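Local coordinates for protein esterase E25 (Uncultured bacterium, PDB 4Q05) that hydrolyses carboxylic esters, probably working as a dimer, and belongs to the GTSAG motif subfamily of the bacterial hormone-sensitive lipase family, at residues T76-E79 with W80-A83; L339-P342 with E343-H346. All blocks are in the same frame, centred on the assembly; numbering follows the deposited sequence. Where two conformers were deposited one is given.

Overall arrangement
Both contacts lie at helix starts and take in the residues just before the helix as well as its first turn. Contact 1 opens helix 77-88, its centre about 23 Å from the centre of the chain, with most of its residues exposed; a capping box and charged side chains dominate its chemistry. Contact 2 opens the C-terminal helix 342-358, its centre about 17 Å from that of the chain. More of it is buried, and its polar ends turn to partners elsewhere in the fold while Ala341, Pro342 and the methyl of Thr344 make the local contacts. The two share no element and do not touch. In contact 2, His346 also packs on the second subunit.

Contact 1: residues T76-E79 with W80-A83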
loop_
_atom_site.group_PDB
_atom_site.type_symbol
_atom_site.label_atom_id
_atom_site.label_comp_id
_atom_site.label_asym_id
_atom_site.label_seq_id
_atom_site.Cartn_x
_atom_site.Cartn_y
_atom_site.Cartn_z
ATOM N N THR A 76 -24.686 16.348 -22.848
ATOM C CA THR A 76 -25.047 15.915 -24.185
ATOM C C THR A 76 -23.881 15.175 -24.813
ATOM O O THR A 76 -22.733 15.367 -24.429
ATOM C CB THR A 76 -25.408 17.118 -25.082
ATOM O OG1 THR A 76 -24.221 17.847 -25.404
ATOM C CG2 THR A 76 -26.398 18.054 -24.372
ATOM N N GLU A 77 -24.181 14.326 -25.779
ATOM C CA GLU A 77 -23.150 13.611 -26.499
ATOM C C GLU A 77 -22.164 14.611 -27.094
ATOM O O GLU A 77 -20.955 14.384 -27.107
ATOM C CB GLU A 77 -23.797 12.773 -27.595
ATOM C CG GLU A 77 -22.894 11.764 -28.235
ATOM C CD GLU A 77 -23.669 10.818 -29.136
ATOM O OE1 GLU A 77 -24.921 10.903 -29.131
ATOM O OE2 GLU A 77 -23.031 10.000 -29.841
ATOM N N SER A 78 -22.687 15.736 -27.563
ATOM C CA SER A 78 -21.843 16.765 -28.148
ATOM C C SER A 78 -20.912 17.405 -27.102
ATOM O O SER A 78 -19.738 17.679 -27.370
ATOM C CB SER A 78 -22.710 17.816 -28.844
ATOM O OG SER A 78 -21.899 18.841 -29.376
ATOM N N GLU A 79 -21.430 17.647 -25.908
ATOM C CA GLU A 79 -20.587 18.149 -24.828
ATOM C C GLU A 79 -19.552 17.101 -24.414
ATOM O O GLU A 79 -18.418 17.440 -24.073
ATOM C CB GLU A 79 -21.440 18.576 -23.633
ATOM C CG GLU A 79 -22.238 19.849 -23.884
ATOM C CD GLU A 79 -23.301 20.084 -22.833
ATOM O OE1 GLU A 79 -23.606 19.138 -22.073
ATOM O OE2 GLU A 79 -23.828 21.216 -22.766
ATOM N N TRP A 80 -19.936 15.828 -24.448
ATOM C CA TRP A 80 -18.973 14.771 -24.162
ATOM C C TRP A 80 -17.838 14.794 -25.169
ATOM O O TRP A 80 -16.673 14.812 -24.785
ATOM C CB TRP A 80 -19.636 13.391 -24.131
ATOM C CG TRP A 80 -20.167 13.077 -22.780
ATOM C CD1 TRP A 80 -21.473 12.994 -22.414
ATOM C CD2 TRP A 80 -19.397 12.856 -21.594
ATOM N NE1 TRP A 80 -21.568 12.703 -21.068
ATOM C CE2 TRP A 80 -20.306 12.615 -20.542
ATOM C CE3 TRP A 80 -18.024 12.825 -21.322
ATOM C CZ2 TRP A 80 -19.893 12.350 -19.231
ATOM C CZ3 TRP A 80 -17.608 12.548 -20.014
ATOM C CH2 TRP A 80 -18.546 12.326 -18.985
ATOM N N ARG A 81 -18.169 14.794 -26.457
ATOM C CA ARG A 81 -17.139 14.810 -27.488
ATOM C C ARG A 81 -16.173 15.980 -27.276
ATOM O O ARG A 81 -14.967 15.834 -27.450
ATOM C CB ARG A 81 -17.759 14.837 -28.890
ATOM C CG ARG A 81 -18.504 13.546 -29.257
ATOM C CD ARG A 81 -18.838 13.482 -30.747
ATOM N NE ARG A 81 -19.790 14.519 -31.139
ATOM C CZ ARG A 81 -21.110 14.355 -31.163
ATOM N NH1 ARG A 81 -21.644 13.190 -30.819
ATOM N NH2 ARG A 81 -21.898 15.357 -31.533
ATOM N N ALA A 82 -16.707 17.129 -26.878
ATOM C CA ALA A 82 -15.871 18.302 -26.624
ATOM C C ALA A 82 -14.990 18.128 -25.389
ATOM O O ALA A 82 -13.798 18.451 -25.415
ATOM C CB ALA A 82 -16.729 19.556 -26.486
ATOM N N ALA A 83 -15.579 17.644 -24.296
ATOM C CA ALA A 83 -14.812 17.418 -23.074
ATOM C C ALA A 83 -13.670 16.450 -23.365
ATOM O O ALA A 83 -12.529 16.665 -22.959
ATOM C CB ALA A 83 -15.708 16.860 -21.976
HETATM O O HOH W 1 -20.577 11.109 -30.108
#
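A capping box formed by Thr76 and Glu79 starts helix 77-88, and the backbone of Thr76 meets Trp80 in the same first turn. Glu79 N donates to Thr76 OG1 at 2.8 Å. In return Thr76 N donates to Glu79 OE1 at 3.1 Å, reaching that oxygen from above the carboxylate plane. Threonine suits the cap because its short side chain replaces the missing backbone acceptor, and glutamate because, with CG beside its backbone N (chi1 -71°), the extended chain carries OE1 back to Thr76 N. OE1 also receives Arg75 N, which gives it two grips. The helix bonds follow, beginning with Trp80 N to Thr76 O at 2.8 Å and Arg81 N to Glu77 O at 2.9 Å.

Trp80 swings its indole toward the helix start, with CD1 3.4 Å from Thr76 O and the ring edge against Glu77 CA. Pro74 and Ala265, Ala266 and Leu269 of helix 262-271 touch this buried side chain, as befits a large aromatic residue on the inner side of the helix.

On the exposed side Arg81 bends at CD (chi3 -66°) and returns along the turn, one guanidinium face over Ser78 CA. Its NH1 packs 3.2 Å from Glu77 CG and makes a long salt bridge of 3.6 Å with Glu77 OE2, which lies in plane at the guanidinium edge, though the carboxylate and guanidinium planes are 60° apart. This pairing belongs to one of two arginine conformers, so it is probably a loose tether. Glu77 and Glu79 put negative charge at the helix N-terminus, where it should be favoured by the helix dipole.

Contact 2: residues L339-P342 with E343-H346; sequences LTAP and ETQH
Thr344 and Gln345 reach back from the first turn of helix 342-358 to Ala341 and Leu339, each using a different part of its side chain. Thr344 lies with its methyl CG2 trans to its own nitrogen, which sends that group toward Leu339 CA at 4.2 Å and leaves OG1 beside Ala341 CB at 3.7 Å. A beta-branched threonine fits because its two branches do separate work: the methyl packs, and the hydroxyl bonds to Tyr335 O. Gln345, in one of its two conformers, passes along the outside of the turn, its CG lying 3.5 Å from both Ala341 O and Leu339 O.

Ala341 is the N-cap residue, and its small methyl lies between two polar side-chain ends. Glu343 folds at chi2 (84°), which turns its carboxylate back until OE1 comes to 3.7 Å from both Ala341 CB and Pro342 N. That oxygen is bonded to Ser51 OG, so this buried acid is tied to another part of the chain. Pro342 suits the first position of a helix, where its lack of an N-H costs no bond. Two backbone bonds start the helix: Gln345 N to Ala341 O at 2.9 Å, nearly straight at 170°, and His346 N to Pro342 O at 2.9 Å. His346 rests its CB near Pro342 O, while its side chain leads away from the turn and packs on Gln317 of the second subunit.

The turn ends the loop after strand 322-327, the region that carries the catalytic histidine in alpha/beta hydrolases. Thr340, Ala341 and Pro342 touch Val53 of helix 52-59, with Glu343 against Leu54, whereas Leu339 and Thr344 pack on helix 151-160 through Leu159.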
loop_
_atom_site.group_PDB
_atom_site.type_symbol
_atom_site.label_atom_id
_atom_site.label_comp_id
_atom_site.label_asym_id
_atom_site.label_seq_id
_atom_site.Cartn_x
_atom_site.Cartn_y
_atom_site.Cartn_z
ATOM N N LEU A 339 9.603 8.740 -17.231
ATOM C CA LEU A 339 10.385 7.517 -17.288
ATOM C C LEU A 339 11.684 7.631 -16.491
ATOM O O LEU A 339 12.336 6.623 -16.218
ATOM C CB LEU A 339 10.699 7.137 -18.737
ATOM C CG LEU A 339 9.547 6.802 -19.703
ATOM C CD1 LEU A 339 9.449 5.305 -19.935
ATOM C CD2 LEU A 339 8.205 7.374 -19.251
ATOM N N THR A 340 12.073 8.850 -16.130
ATOM C CA THR A 340 13.296 9.021 -15.334
ATOM C C THR A 340 13.069 8.915 -13.821
ATOM O O THR A 340 14.024 8.917 -13.057
ATOM C CB THR A 340 13.971 10.372 -15.586
ATOM O OG1 THR A 340 13.168 11.414 -15.015
ATOM C CG2 THR A 340 14.184 10.629 -17.101
ATOM N N ALA A 341 11.820 8.867 -13.372
ATOM C CA ALA A 341 11.570 8.778 -11.937
ATOM C C ALA A 341 12.101 7.448 -11.407
ATOM O O ALA A 341 11.801 6.391 -11.961
ATOM C CB ALA A 341 10.086 8.918 -11.635
ATOM N N PRO A 342 12.914 7.492 -10.349
ATOM C CA PRO A 342 13.277 6.193 -9.769
ATOM C C PRO A 342 12.060 5.328 -9.448
ATOM O O PRO A 342 12.171 4.119 -9.562
ATOM C CB PRO A 342 14.045 6.583 -8.503
ATOM C CG PRO A 342 14.767 7.870 -8.934
ATOM C CD PRO A 342 13.762 8.592 -9.840
ATOM N N GLU A 343 10.935 5.927 -9.062
ATOM C CA GLU A 343 9.731 5.156 -8.735
ATOM C C GLU A 343 9.275 4.339 -9.933
ATOM O O GLU A 343 8.935 3.170 -9.825
ATOM C CB GLU A 343 8.589 6.091 -8.311
ATOM C CG GLU A 343 8.770 6.713 -6.927
ATOM C CD GLU A 343 9.635 7.971 -6.936
ATOM O OE1 GLU A 343 10.177 8.336 -8.004
ATOM O OE2 GLU A 343 9.771 8.606 -5.865
ATOM N N THR A 344 9.259 4.992 -11.080
ATOM C CA THR A 344 8.850 4.377 -12.330
ATOM C C THR A 344 9.840 3.318 -12.778
ATOM O O THR A 344 9.454 2.224 -13.198
ATOM C CB THR A 344 8.720 5.471 -13.408
ATOM O OG1 THR A 344 7.702 6.386 -13.000
ATOM C CG2 THR A 344 8.374 4.882 -14.761
ATOM N N GLN A 345 11.129 3.620 -12.686
ATOM C CA GLN A 345 12.138 2.646 -13.080
ATOM C C GLN A 345 12.043 1.411 -12.202
ATOM O O GLN A 345 12.166 0.288 -12.677
ATOM C CB GLN A 345 13.543 3.245 -12.983
ATOM C CG GLN A 345 13.791 4.383 -13.944
ATOM C CD GLN A 345 15.163 4.975 -13.765
ATOM O OE1 GLN A 345 15.806 4.776 -12.730
ATOM N NE2 GLN A 345 15.628 5.705 -14.768
ATOM N N HIS A 346 11.818 1.623 -10.913
ATOM C CA HIS A 346 11.704 0.498 -9.993
ATOM C C HIS A 346 10.425 -0.287 -10.297
ATOM O O HIS A 346 10.439 -1.518 -10.442
ATOM C CB HIS A 346 11.673 1.011 -8.557
ATOM C CG HIS A 346 11.340 -0.046 -7.550
ATOM N ND1 HIS A 346 11.966 -1.271 -7.522
ATOM C CD2 HIS A 346 10.453 -0.051 -6.526
ATOM C CE1 HIS A 346 11.478 -1.991 -6.523
ATOM N NE2 HIS A 346 10.560 -1.272 -5.906
#